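Local coordinates for protein glutamate racemase (PDB 3UHF) that belongs to the Asp/Glu/hydantoin racemase family and holds D-glutamic acid in a pocket of its two-sheet alpha/beta fold, at residues 130-144 against 153-167. Numbering follows the deposited sequence.
Sequences DKNKEILVIATKATI and LLSQGYTNINALATG
Ile135 meets Leu153 tip to tip, CD1 to CD2 at 3.6 Å, and its CD1 also lies 3.7 Å from Tyr158 CD2. With CG1 beside the backbone N and an extended chi2, this arm reaches the helix end, while CB touches Ile161 CG2. Val137 adds CG2 against Leu153 CD1 at 4.1 Å, and further along Ile144 CG1 and CD1 lie against the backbone of Leu164 and Ala165, CG1 being 3.6 Å from Ala165 N. Helices 141-146 and 148-155 form the crossover between strands 135-139 and 161-165, which run parallel, 16° apart. The ladder is straight through Ile135 N to Asn160 O, Asn162 N to Ile135 O, Val137 N to Asn162 O and Leu164 N to Val137 O (176°); Ala139 N to Leu164 O is longer, 3.3 Å, and more bent. On the other side, strand 135-139 pairs with strand 199-202.

At the loop end, Lys131 CA sits over the Tyr158 ring, 3.5 Å from its centroid and 10° off the normal, a CH-pi contact. In the modelled conformer Asn160 ND2 donates to Asn132 O at 2.8 Å. Water 1 donates to Lys131 O and Lys133 O and accepts from Asn160 N. Thr140, the N-cap residue just beyond the strand, touches D-glutamic acid, its OG1 hydrogen-bonded to OG1 of Thr96, another pocket residue. The chemistry implies an apolar patch around Ile135 and Leu153 beside a backbone ladder, bridged by water at one end and leading at the other into the ligand pocket.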
loop_
_atom_site.group_PDB
_atom_site.type_symbol
_atom_site.label_atom_id
_atom_site.label_comp_id
_atom_site.label_asym_id
_atom_site.label_seq_id
_atom_site.Cartn_x
_atom_site.Cartn_y
_atom_site.Cartn_z
ATOM N N ASP A 130 -6.491 21.125 7.492
ATOM C CA ASP A 130 -5.850 22.429 7.583
ATOM C C ASP A 130 -4.677 22.419 6.609
ATOM O O ASP A 130 -3.669 21.749 6.854
ATOM C CB ASP A 130 -5.364 22.669 9.016
ATOM C CG ASP A 130 -4.713 24.027 9.200
ATOM O OD1 ASP A 130 -4.441 24.710 8.191
ATOM O OD2 ASP A 130 -4.465 24.405 10.364
ATOM N N LYS A 131 -4.811 23.159 5.506
ATOM C CA LYS A 131 -3.799 23.145 4.441
ATOM C C LYS A 131 -2.455 23.732 4.874
ATOM O O LYS A 131 -1.465 23.621 4.153
ATOM C CB LYS A 131 -4.294 23.890 3.194
ATOM C CG LYS A 131 -4.503 25.398 3.401
ATOM C CD LYS A 131 -4.469 26.130 2.075
ATOM C CE LYS A 131 -4.438 27.642 2.263
ATOM N NZ LYS A 131 -3.289 28.106 3.096
ATOM N N ASN A 132 -2.424 24.345 6.053
ATOM C CA ASN A 132 -1.202 24.941 6.582
ATOM C C ASN A 132 -0.333 23.948 7.353
ATOM O O ASN A 132 0.827 24.231 7.637
ATOM C CB ASN A 132 -1.546 26.139 7.470
ATOM C CG ASN A 132 -2.182 27.266 6.688
ATOM O OD1 ASN A 132 -1.670 27.669 5.644
ATOM N ND2 ASN A 132 -3.321 27.762 7.171
ATOM N N LYS A 133 -0.896 22.793 7.702
ATOM C CA LYS A 133 -0.156 21.792 8.472
ATOM C C LYS A 133 0.955 21.136 7.655
ATOM O O LYS A 133 0.890 21.071 6.430
ATOM C CB LYS A 133 -1.102 20.734 9.043
ATOM C CG LYS A 133 -2.034 21.261 10.128
ATOM C CD LYS A 133 -1.248 21.731 11.338
ATOM C CE LYS A 133 -2.141 22.456 12.332
ATOM N NZ LYS A 133 -3.247 21.571 12.796
ATOM N N GLU A 134 1.972 20.648 8.362
ATOM C CA GLU A 134 3.158 20.051 7.752
ATOM C C GLU A 134 2.952 18.578 7.420
ATOM O O GLU A 134 2.539 17.798 8.275
ATOM C CB GLU A 134 4.336 20.157 8.722
ATOM C CG GLU A 134 4.577 21.548 9.277
ATOM C CD GLU A 134 5.639 22.301 8.508
ATOM O OE1 GLU A 134 6.349 21.662 7.700
ATOM O OE2 GLU A 134 5.752 23.532 8.702
ATOM N N ILE A 135 3.273 18.191 6.189
ATOM C CA ILE A 135 3.205 16.794 5.799
ATOM C C ILE A 135 4.587 16.282 5.385
ATOM O O ILE A 135 5.300 16.938 4.631
ATOM C CB ILE A 135 2.266 16.600 4.585
ATOM C CG1 ILE A 135 0.859 17.090 4.916
ATOM C CG2 ILE A 135 2.229 15.125 4.133
ATOM C CD1 ILE A 135 -0.055 17.088 3.718
ATOM N N LEU A 136 4.951 15.107 5.880
ATOM C CA LEU A 136 6.134 14.406 5.385
ATOM C C LEU A 136 5.656 13.135 4.684
ATOM O O LEU A 136 4.931 12.326 5.271
ATOM C CB LEU A 136 7.080 14.058 6.534
ATOM C CG LEU A 136 8.235 13.123 6.140
ATOM C CD1 LEU A 136 9.044 13.761 5.020
ATOM C CD2 LEU A 136 9.102 12.825 7.363
ATOM N N VAL A 137 6.011 12.992 3.412
ATOM C CA VAL A 137 5.697 11.778 2.677
ATOM C C VAL A 137 6.979 10.964 2.582
ATOM O O VAL A 137 7.986 11.478 2.112
ATOM C CB VAL A 137 5.248 12.096 1.248
ATOM C CG1 VAL A 137 4.912 10.810 0.507
ATOM C CG2 VAL A 137 4.037 13.037 1.274
ATOM N N ILE A 138 6.960 9.722 3.057
ATOM C CA ILE A 138 8.135 8.849 2.887
ATOM C C ILE A 138 7.743 7.653 2.038
ATOM O O ILE A 138 6.646 7.120 2.187
ATOM C CB ILE A 138 8.757 8.409 4.235
ATOM C CG1 ILE A 138 7.716 7.699 5.120
ATOM C CG2 ILE A 138 9.376 9.626 4.925
ATOM C CD1 ILE A 138 8.313 6.999 6.373
ATOM N N ALA A 139 8.639 7.227 1.143
ATOM C CA ALA A 139 8.271 6.237 0.150
ATOM C C ALA A 139 9.521 5.746 -0.550
ATOM O O ALA A 139 10.620 6.174 -0.225
ATOM C CB ALA A 139 7.301 6.849 -0.884
ATOM N N THR A 140 9.345 4.873 -1.533
ATOM C CA THR A 140 10.480 4.435 -2.354
ATOM C C THR A 140 10.946 5.583 -3.244
ATOM O O THR A 140 10.234 6.564 -3.400
ATOM C CB THR A 140 10.097 3.266 -3.287
ATOM O OG1 THR A 140 9.091 3.700 -4.215
ATOM C CG2 THR A 140 9.586 2.057 -2.483
ATOM N N LYS A 141 12.138 5.451 -3.826
ATOM C CA LYS A 141 12.630 6.448 -4.778
ATOM C C LYS A 141 11.678 6.637 -5.954
ATOM O O LYS A 141 11.418 7.761 -6.377
ATOM C CB LYS A 141 14.016 6.059 -5.307
ATOM C CG LYS A 141 15.146 6.330 -4.328
ATOM C CD LYS A 141 16.516 6.196 -4.996
ATOM C CE LYS A 141 17.643 6.504 -4.010
ATOM N NZ LYS A 141 19.004 6.319 -4.609
ATOM N N ALA A 142 11.174 5.534 -6.500
ATOM C CA ALA A 142 10.300 5.631 -7.669
ATOM C C ALA A 142 8.999 6.375 -7.326
ATOM O O ALA A 142 8.521 7.205 -8.101
ATOM C CB ALA A 142 10.005 4.257 -8.239
ATOM N N THR A 143 8.437 6.085 -6.161
ATOM C CA THR A 143 7.201 6.754 -5.748
ATOM C C THR A 143 7.415 8.259 -5.593
ATOM O O THR A 143 6.618 9.062 -6.099
ATOM C CB THR A 143 6.630 6.139 -4.461
ATOM O OG1 THR A 143 6.280 4.775 -4.712
ATOM C CG2 THR A 143 5.355 6.914 -3.974
ATOM N N ILE A 144 8.497 8.644 -4.923
ATOM C CA ILE A 144 8.779 10.063 -4.722
ATOM C C ILE A 144 9.011 10.755 -6.057
ATOM O O ILE A 144 8.516 11.856 -6.299
ATOM C CB ILE A 144 10.003 10.279 -3.827
ATOM C CG1 ILE A 144 9.747 9.711 -2.429
ATOM C CG2 ILE A 144 10.373 11.775 -3.762
ATOM C CD1 ILE A 144 8.492 10.306 -1.717
ATOM N N LEU A 153 -1.417 16.647 -3.301
ATOM C CA LEU A 153 -1.441 17.522 -2.130
ATOM C C LEU A 153 -1.406 19.001 -2.531
ATOM O O LEU A 153 -2.170 19.824 -2.012
ATOM C CB LEU A 153 -0.261 17.182 -1.219
ATOM C CG LEU A 153 -0.489 15.861 -0.476
ATOM C CD1 LEU A 153 0.803 15.345 0.136
ATOM C CD2 LEU A 153 -1.552 16.053 0.589
ATOM N N LEU A 154 -0.537 19.337 -3.478
ATOM C CA LEU A 154 -0.480 20.711 -3.983
ATOM C C LEU A 154 -1.798 21.157 -4.608
ATOM O O LEU A 154 -2.211 22.311 -4.453
ATOM C CB LEU A 154 0.658 20.867 -5.002
ATOM C CG LEU A 154 2.080 20.783 -4.437
ATOM C CD1 LEU A 154 3.111 20.887 -5.561
ATOM C CD2 LEU A 154 2.322 21.854 -3.383
ATOM N N SER A 155 -2.472 20.250 -5.306
ATOM C CA SER A 155 -3.727 20.605 -5.966
ATOM C C SER A 155 -4.819 20.874 -4.938
ATOM O O SER A 155 -5.843 21.477 -5.256
ATOM C CB SER A 155 -4.179 19.505 -6.927
ATOM O OG SER A 155 -4.706 18.400 -6.217
ATOM N N GLN A 156 -4.593 20.437 -3.705
ATOM C CA GLN A 156 -5.546 20.685 -2.621
ATOM C C GLN A 156 -5.080 21.820 -1.711
ATOM O O GLN A 156 -5.695 22.106 -0.683
ATOM C CB GLN A 156 -5.798 19.402 -1.819
ATOM C CG GLN A 156 -6.642 18.376 -2.576
ATOM C CD GLN A 156 -8.055 18.868 -2.854
ATOM O OE1 GLN A 156 -8.714 19.454 -1.985
ATOM N NE2 GLN A 156 -8.535 18.622 -4.069
ATOM N N GLY A 157 -3.982 22.460 -2.096
ATOM C CA GLY A 157 -3.497 23.633 -1.392
ATOM C C GLY A 157 -2.558 23.310 -0.249
ATOM O O GLY A 157 -2.123 24.210 0.469
ATOM N N TYR A 158 -2.250 22.028 -0.071
ATOM C CA TYR A 158 -1.325 21.600 0.972
ATOM C C TYR A 158 0.100 21.750 0.460
ATOM O O TYR A 158 0.639 20.836 -0.162
ATOM C CB TYR A 158 -1.588 20.147 1.372
ATOM C CG TYR A 158 -2.772 20.002 2.292
ATOM C CD1 TYR A 158 -4.065 20.185 1.820
ATOM C CD2 TYR A 158 -2.597 19.713 3.642
ATOM C CE1 TYR A 158 -5.154 20.080 2.661
ATOM C CE2 TYR A 158 -3.685 19.598 4.487
ATOM C CZ TYR A 158 -4.957 19.786 3.992
ATOM O OH TYR A 158 -6.049 19.683 4.821
ATOM N N THR A 159 0.705 22.904 0.725
ATOM C CA THR A 159 2.008 23.229 0.149
ATOM C C THR A 159 3.152 23.056 1.143
ATOM O O THR A 159 4.325 23.080 0.763
ATOM C CB THR A 159 2.033 24.671 -0.386
ATOM O OG1 THR A 159 1.792 25.582 0.694
ATOM C CG2 THR A 159 0.960 24.863 -1.443
ATOM N N ASN A 160 2.793 22.856 2.404
ATOM C CA ASN A 160 3.757 22.667 3.476
ATOM C C ASN A 160 4.189 21.207 3.517
ATOM O O ASN A 160 3.850 20.474 4.446
ATOM C CB ASN A 160 3.093 23.059 4.793
ATOM C CG ASN A 160 4.082 23.391 5.876
ATOM O OD1 ASN A 160 5.291 23.324 5.677
ATOM N ND2 ASN A 160 3.567 23.772 7.039
ATOM N N ILE A 161 4.923 20.777 2.495
ATOM C CA ILE A 161 5.198 19.364 2.329
ATOM C C ILE A 161 6.655 19.048 2.055
ATOM O O ILE A 161 7.367 19.804 1.395
ATOM C CB ILE A 161 4.331 18.752 1.201
ATOM C CG1 ILE A 161 4.617 19.428 -0.136
ATOM C CG2 ILE A 161 2.836 18.861 1.525
ATOM C CD1 ILE A 161 3.583 19.124 -1.195
ATOM N N ASN A 162 7.105 17.943 2.633
ATOM C CA ASN A 162 8.390 17.352 2.307
ATOM C C ASN A 162 8.090 15.985 1.720
ATOM O O ASN A 162 7.173 15.299 2.174
ATOM C CB ASN A 162 9.254 17.193 3.559
ATOM C CG ASN A 162 9.909 18.493 3.994
ATOM O OD1 ASN A 162 10.098 19.405 3.189
ATOM N ND2 ASN A 162 10.269 18.576 5.271
ATOM N N ALA A 163 8.841 15.599 0.697
ATOM C CA ALA A 163 8.702 14.279 0.104
ATOM C C ALA A 163 10.092 13.654 0.094
ATOM O O ALA A 163 10.997 14.187 -0.535
ATOM C CB ALA A 163 8.158 14.400 -1.309
ATOM N N LEU A 164 10.278 12.575 0.856
ATOM C CA LEU A 164 11.599 11.964 1.018
ATOM C C LEU A 164 11.580 10.489 0.646
ATOM O O LEU A 164 10.694 9.746 1.068
ATOM C CB LEU A 164 12.111 12.099 2.460
ATOM C CG LEU A 164 12.681 13.433 2.951
ATOM C CD1 LEU A 164 13.181 13.287 4.374
ATOM C CD2 LEU A 164 13.802 13.912 2.055
ATOM N N ALA A 165 12.564 10.073 -0.141
ATOM C CA ALA A 165 12.770 8.659 -0.419
ATOM C C ALA A 165 13.511 8.082 0.779
ATOM O O ALA A 165 14.562 8.583 1.149
ATOM C CB ALA A 165 13.596 8.481 -1.685
ATOM N N THR A 166 12.957 7.041 1.390
ATOM C CA THR A 166 13.615 6.391 2.517
ATOM C C THR A 166 13.769 4.923 2.133
ATOM O O THR A 166 13.176 4.042 2.735
ATOM C CB THR A 166 12.802 6.539 3.811
ATOM O OG1 THR A 166 11.495 5.982 3.625
ATOM C CG2 THR A 166 12.655 8.025 4.180
ATOM N N GLY A 167 14.586 4.684 1.111
ATOM C CA GLY A 167 14.611 3.408 0.424
ATOM C C GLY A 167 15.040 2.196 1.226
ATOM O O GLY A 167 14.523 1.091 1.016
HETATM O O HOH W 1 0.460 21.619 3.742
#